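Local atomic coordinates of alpha-11 giardin (Giardia intestinalis, PDB entry 2II2), a protein that binds calcium, probably also acidic phospholipids as annexins do, and may help the parasite attach to the intestinal mucosa. Residues Trp32-Arg37 with Phe263-Lys268; Gly63-Val68 with Arg299-Met304. One frame throughout, in Å; residues are numbered along the deposited sequence.

Interaction 1: Trp32-Arg37 with Phe263-Lys268; sequences WSAEER and FHDLHK
Arg37 and Asp265 form a salt bridge between the first turn of helix 34-48 and the loop that follows helix 249-263 in this annexin fold. A capping box starts the helix. Ser33 OG accepts from Glu36 N, and Glu36 OE1 accepts in return from Ser33 N. Arg37 sits one residue further on and leaves the helix on the side of Asp265. Its CB, CG and CD run back along the helix toward its first residues. CG stands beside the backbone N, anti to the carbonyl carbon, and the next torsion is extended. The bend at chi3 (-65°) then turns the guanidinium in, and Ala34 CA lies against one face near its rim. From CZ the two terminal nitrogens part. Arg37 NH1 donates to water 2 at 2.9 Å, and that water donates to Asp265 OD1 at 2.6 Å. Arg37 NH2 donates directly to Asp265 OD2 at 2.8 Å, with an N-H...O angle of 147°. Asp265 OD2 lies in the guanidinium plane and is met nearly along its C-O axis. The guanidinium and carboxylate are nearly coplanar, 17° apart. One direct and one water-mediated bond therefore hold the two charges and limit their rotation. Arg37 NH2 also bonds weakly to water 1. This water lies at the edge of the His264 ring, 2.7 Å from His264 NE2. The carboxylate of Asp265 lies near the N-terminal end of helix 34-48, whose dipole probably favours its negative charge. Asp265 OD2 also lies 4.0 Å from Ala34 CB.

Interaction 2: Gly63-Val68 with Arg299-Met304; sequences GPYEDV and RDACLM
A 2.9 Å bond from Asp67 N to Gly63 O closes the first turn of helix 64-73, the turn that sets Tyr65 and Val68 against Ala301 of helix 298-306. This is apolar helix-helix packing in the all-helical annexin fold, right behind the loop and helix start that hold calcium-binding residues. No hydrogen bond crosses between the two segments. The methyl CB of Ala301 points at the facing helix and touches both side chains. Val68 CG1 meets it at 3.9 Å. The valine torsion (chi1 74°) places this branch between the backbone N and carbonyl carbon, with CG2 anti to the N. Tyr65 reaches the same methyl with CD1 and CE1 of its ring. CE1 is 4.0 Å from Ala301 CB, and CD1 is 4.1 Å from it. The methyl approaches the ring obliquely. Beyond the contact, Tyr65 OH makes a weak hydrogen bond to Glu22 O, and Val68 also packs on Ala257 and Thr260 of helix 249-263. Glu66 of the calcium site, empty in this model, shares the turn. Tyr65 also touches Ile60, another calcium-binding residue. All three contact residues are buried and all their meeting atoms are carbon. The contact therefore depends on fit and burial, not on bond direction or charge.

In the fold
From the N terminus, the chain first passes Trp32-Arg37, then Gly63-Val68. It runs through more than 190 residues, rich in helix, before Phe263-Lys268 closes interaction 1. Arg299-Met304 then closes interaction 2 near the C terminus. The two long loops therefore cross and neither nests inside the other. Interaction 1 joins helix 34-48 to the loop between helices 249-263 and 270-274. Interaction 2 joins helix 64-73 to helix 298-306. Their centres lie about 15 Å apart and they do not touch. Together they tie the N-terminal part of the annexin fold to its C-terminal part, one contact polar and hydrated, the other apolar.

Interaction 1: Trp32-Arg37 with Phe263-Lys268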
loop_
_atom_site.group_PDB
_atom_site.type_symbol
_atom_site.label_atom_id
_atom_site.label_comp_id
_atom_site.label_asym_id
_atom_site.label_seq_id
_atom_site.Cartn_x
_atom_site.Cartn_y
_atom_site.Cartn_z
ATOM N N TRP A 32 3.093 -20.599 6.824
ATOM C CA TRP A 32 1.714 -20.407 7.268
ATOM C C TRP A 32 0.832 -19.586 6.335
ATOM O O TRP A 32 1.236 -18.529 5.861
ATOM C CB TRP A 32 1.720 -19.743 8.650
ATOM C CG TRP A 32 2.719 -20.352 9.590
ATOM C CD1 TRP A 32 3.953 -19.854 9.921
ATOM C CD2 TRP A 32 2.587 -21.591 10.308
ATOM N NE1 TRP A 32 4.591 -20.702 10.790
ATOM C CE2 TRP A 32 3.778 -21.777 11.043
ATOM C CE3 TRP A 32 1.586 -22.575 10.383
ATOM C CZ2 TRP A 32 3.985 -22.892 11.862
ATOM C CZ3 TRP A 32 1.791 -23.678 11.217
ATOM C CH2 TRP A 32 2.976 -23.826 11.942
ATOM N N SER A 33 -0.402 -20.055 6.124
ATOM C CA SER A 33 -1.417 -19.257 5.428
ATOM C C SER A 33 -1.888 -18.080 6.305
ATOM O O SER A 33 -1.585 -18.042 7.508
ATOM C CB SER A 33 -2.605 -20.131 5.083
ATOM O OG SER A 33 -3.285 -20.483 6.267
ATOM N N ALA A 34 -2.646 -17.137 5.730
ATOM C CA ALA A 34 -3.225 -16.055 6.529
ATOM C C ALA A 34 -4.083 -16.609 7.672
ATOM O O ALA A 34 -3.951 -16.170 8.817
ATOM C CB ALA A 34 -4.027 -15.114 5.665
ATOM N N GLU A 35 -4.900 -17.619 7.382
ATOM C CA GLU A 35 -5.780 -18.197 8.389
ATOM C C GLU A 35 -4.936 -18.820 9.508
ATOM O O GLU A 35 -5.270 -18.688 10.697
ATOM C CB GLU A 35 -6.669 -19.246 7.744
ATOM C CG GLU A 35 -7.626 -19.911 8.697
ATOM C CD GLU A 35 -8.393 -21.015 8.017
ATOM O OE1 GLU A 35 -8.933 -20.753 6.918
ATOM O OE2 GLU A 35 -8.446 -22.140 8.572
ATOM N N GLU A 36 -3.876 -19.532 9.120
ATOM C CA GLU A 36 -2.975 -20.162 10.084
ATOM C C GLU A 36 -2.202 -19.141 10.912
ATOM O O GLU A 36 -1.975 -19.371 12.105
ATOM C CB GLU A 36 -2.015 -21.137 9.387
ATOM C CG GLU A 36 -2.712 -22.371 8.809
ATOM C CD GLU A 36 -1.838 -23.163 7.867
ATOM O OE1 GLU A 36 -0.886 -22.613 7.301
ATOM O OE2 GLU A 36 -2.135 -24.361 7.647
ATOM N N ARG A 37 -1.791 -18.024 10.302
ATOM C CA ARG A 37 -1.059 -17.034 11.097
ATOM C C ARG A 37 -1.935 -16.526 12.230
ATOM O O ARG A 37 -1.458 -16.330 13.352
ATOM C CB ARG A 37 -0.551 -15.862 10.254
ATOM C CG ARG A 37 0.554 -16.247 9.314
ATOM C CD ARG A 37 1.196 -15.052 8.684
ATOM N NE ARG A 37 0.332 -14.272 7.799
ATOM C CZ ARG A 37 0.061 -14.555 6.522
ATOM N NH1 ARG A 37 0.535 -15.661 5.952
ATOM N NH2 ARG A 37 -0.698 -13.733 5.806
ATOM N N PHE A 263 -0.156 -6.054 1.219
ATOM C CA PHE A 263 -0.752 -6.516 -0.029
ATOM C C PHE A 263 -0.197 -7.816 -0.585
ATOM O O PHE A 263 -0.700 -8.271 -1.623
ATOM C CB PHE A 263 -0.643 -5.422 -1.078
ATOM C CG PHE A 263 -1.260 -4.117 -0.664
ATOM C CD1 PHE A 263 -2.588 -4.051 -0.252
ATOM C CD2 PHE A 263 -0.502 -2.938 -0.680
ATOM C CE1 PHE A 263 -3.145 -2.841 0.139
ATOM C CE2 PHE A 263 -1.072 -1.723 -0.306
ATOM C CZ PHE A 263 -2.385 -1.674 0.103
ATOM N N HIS A 264 0.758 -8.432 0.117
ATOM C CA HIS A 264 1.405 -9.618 -0.467
ATOM C C HIS A 264 0.429 -10.767 -0.743
ATOM O O HIS A 264 0.643 -11.541 -1.673
ATOM C CB HIS A 264 2.567 -10.123 0.410
ATOM C CG HIS A 264 2.101 -10.702 1.696
ATOM N ND1 HIS A 264 2.041 -12.060 1.914
ATOM C CD2 HIS A 264 1.563 -10.111 2.793
ATOM C CE1 HIS A 264 1.532 -12.283 3.114
ATOM N NE2 HIS A 264 1.194 -11.121 3.657
ATOM N N ASP A 265 -0.601 -10.917 0.095
ATOM C CA ASP A 265 -1.609 -11.942 -0.175
ATOM C C ASP A 265 -2.729 -11.408 -1.057
ATOM O O ASP A 265 -3.120 -12.038 -2.052
ATOM C CB ASP A 265 -2.285 -12.511 1.104
ATOM C CG ASP A 265 -1.382 -13.413 1.919
ATOM O OD1 ASP A 265 -0.657 -14.275 1.363
ATOM O OD2 ASP A 265 -1.427 -13.289 3.158
ATOM N N LEU A 266 -3.282 -10.259 -0.668
ATOM C CA LEU A 266 -4.474 -9.738 -1.338
ATOM C C LEU A 266 -4.229 -9.472 -2.813
ATOM O O LEU A 266 -5.138 -9.605 -3.645
ATOM C CB LEU A 266 -4.937 -8.445 -0.669
ATOM C CG LEU A 266 -5.648 -8.633 0.663
ATOM C CD1 LEU A 266 -5.772 -7.263 1.307
ATOM C CD2 LEU A 266 -7.024 -9.293 0.489
ATOM N N HIS A 267 -2.995 -9.049 -3.113
ATOM C CA HIS A 267 -2.601 -8.669 -4.471
ATOM C C HIS A 267 -1.359 -9.427 -4.891
ATOM O O HIS A 267 -0.399 -8.838 -5.428
ATOM C CB HIS A 267 -2.470 -7.162 -4.601
ATOM C CG HIS A 267 -3.732 -6.471 -4.228
ATOM N ND1 HIS A 267 -4.913 -6.668 -4.921
ATOM C CD2 HIS A 267 -4.037 -5.725 -3.145
ATOM C CE1 HIS A 267 -5.884 -6.008 -4.310
ATOM N NE2 HIS A 267 -5.378 -5.430 -3.229
ATOM N N LYS A 268 -1.415 -10.747 -4.659
ATOM C CA LYS A 268 -0.314 -11.661 -4.922
ATOM C C LYS A 268 0.237 -11.606 -6.332
ATOM O O LYS A 268 1.401 -11.932 -6.525
ATOM C CB LYS A 268 -0.710 -13.102 -4.570
ATOM C CG LYS A 268 -1.883 -13.630 -5.398
ATOM C CD LYS A 268 -2.254 -15.037 -5.015
ATOM C CE LYS A 268 -3.542 -15.517 -5.725
ATOM N NZ LYS A 268 -3.858 -16.978 -5.496
HETATM O O HOH W 1 -0.344 -10.820 5.838
HETATM O O HOH W 2 0.023 -16.059 3.173
#

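Interaction 2: Gly63-Val68 with Arg299-Met304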
loop_
_atom_site.group_PDB
_atom_site.type_symbol
_atom_site.label_atom_id
_atom_site.label_comp_id
_atom_site.label_asym_id
_atom_site.label_seq_id
_atom_site.Cartn_x
_atom_site.Cartn_y
_atom_site.Cartn_z
ATOM N N GLY A 63 12.691 -0.997 12.611
ATOM C CA GLY A 63 13.127 -0.703 11.254
ATOM C C GLY A 63 12.252 -1.409 10.257
ATOM O O GLY A 63 11.219 -1.971 10.622
ATOM N N PRO A 64 12.634 -1.392 8.978
ATOM C CA PRO A 64 11.797 -1.987 7.939
ATOM C C PRO A 64 11.622 -3.504 8.025
ATOM O O PRO A 64 10.570 -4.011 7.631
ATOM C CB PRO A 64 12.465 -1.533 6.622
ATOM C CG PRO A 64 13.857 -1.222 6.991
ATOM C CD PRO A 64 13.818 -0.717 8.422
ATOM N N TYR A 65 12.641 -4.228 8.490
ATOM C CA TYR A 65 12.467 -5.656 8.713
ATOM C C TYR A 65 11.375 -5.899 9.786
ATOM O O TYR A 65 10.455 -6.679 9.588
ATOM C CB TYR A 65 13.804 -6.336 9.072
ATOM C CG TYR A 65 13.617 -7.801 9.402
ATOM C CD1 TYR A 65 13.689 -8.796 8.419
ATOM C CD2 TYR A 65 13.284 -8.186 10.688
ATOM C CE1 TYR A 65 13.470 -10.117 8.722
ATOM C CE2 TYR A 65 13.071 -9.511 11.007
ATOM C CZ TYR A 65 13.160 -10.483 10.025
ATOM O OH TYR A 65 12.936 -11.797 10.327
ATOM N N GLU A 66 11.466 -5.181 10.913
ATOM C CA GLU A 66 10.416 -5.310 11.922
ATOM C C GLU A 66 9.050 -4.931 11.326
ATOM O O GLU A 66 8.062 -5.609 11.578
ATOM C CB GLU A 66 10.682 -4.379 13.116
ATOM C CG GLU A 66 9.780 -4.669 14.329
ATOM C CD GLU A 66 9.572 -3.475 15.240
ATOM O OE1 GLU A 66 8.831 -2.531 14.829
ATOM O OE2 GLU A 66 10.143 -3.477 16.350
ATOM N N ASP A 67 9.000 -3.844 10.555
ATOM C CA ASP A 67 7.748 -3.355 9.989
ATOM C C ASP A 67 7.083 -4.413 9.120
ATOM O O ASP A 67 5.898 -4.640 9.230
ATOM C CB ASP A 67 7.966 -2.138 9.087
ATOM C CG ASP A 67 8.254 -0.862 9.830
ATOM O OD1 ASP A 67 8.066 -0.802 11.061
ATOM O OD2 ASP A 67 8.683 0.098 9.146
ATOM N N VAL A 68 7.847 -5.017 8.203
ATOM C CA VAL A 68 7.238 -5.975 7.282
ATOM C C VAL A 68 6.722 -7.194 8.039
ATOM O O VAL A 68 5.662 -7.750 7.730
ATOM C CB VAL A 68 8.180 -6.345 6.100
ATOM C CG1 VAL A 68 9.306 -7.273 6.522
ATOM C CG2 VAL A 68 7.353 -6.984 4.991
ATOM N N ARG A 299 15.332 -7.890 2.394
ATOM C CA ARG A 299 15.190 -8.502 1.065
ATOM C C ARG A 299 14.608 -9.912 1.142
ATOM O O ARG A 299 13.689 -10.266 0.389
ATOM C CB ARG A 299 16.549 -8.494 0.360
ATOM C CG ARG A 299 16.644 -9.208 -0.981
ATOM C CD ARG A 299 18.101 -9.212 -1.459
ATOM N NE ARG A 299 18.926 -10.134 -0.684
ATOM C CZ ARG A 299 19.801 -9.770 0.245
ATOM N NH1 ARG A 299 20.014 -8.484 0.519
ATOM N NH2 ARG A 299 20.503 -10.695 0.901
ATOM N N ASP A 300 15.157 -10.725 2.034
ATOM C CA ASP A 300 14.690 -12.085 2.170
ATOM C C ASP A 300 13.267 -12.176 2.711
ATOM O O ASP A 300 12.476 -13.003 2.250
ATOM C CB ASP A 300 15.657 -12.880 3.041
ATOM C CG ASP A 300 16.965 -13.180 2.322
ATOM O OD1 ASP A 300 16.971 -13.317 1.078
ATOM O OD2 ASP A 300 18.003 -13.263 3.002
ATOM N N ALA A 301 12.930 -11.301 3.649
ATOM C CA ALA A 301 11.555 -11.237 4.122
ATOM C C ALA A 301 10.603 -10.870 2.991
ATOM O O ALA A 301 9.518 -11.446 2.881
ATOM C CB ALA A 301 11.429 -10.235 5.255
ATOM N N CYS A 302 11.001 -9.881 2.201
ATOM C CA CYS A 302 10.192 -9.382 1.100
ATOM C C CYS A 302 9.958 -10.487 0.068
ATOM O O CYS A 302 8.826 -10.727 -0.351
ATOM C CB CYS A 302 10.903 -8.178 0.487
ATOM S SG CYS A 302 9.979 -7.362 -0.834
ATOM N N LEU A 303 11.025 -11.167 -0.358
ATOM C CA LEU A 303 10.869 -12.286 -1.294
ATOM C C LEU A 303 9.926 -13.375 -0.757
ATOM O O LEU A 303 9.068 -13.920 -1.471
ATOM C CB LEU A 303 12.229 -12.873 -1.636
ATOM C CG LEU A 303 13.167 -11.992 -2.460
ATOM C CD1 LEU A 303 14.549 -12.625 -2.435
ATOM C CD2 LEU A 303 12.706 -11.766 -3.911
ATOM N N MET A 304 10.107 -13.701 0.522
ATOM C CA MET A 304 9.247 -14.690 1.152
ATOM C C MET A 304 7.794 -14.255 1.115
ATOM O O MET A 304 6.930 -15.069 0.743
ATOM C CB MET A 304 9.740 -15.001 2.576
ATOM C CG MET A 304 8.905 -16.000 3.357
ATOM S SD MET A 304 7.404 -15.319 4.118
ATOM C CE MET A 304 8.117 -14.110 5.253
#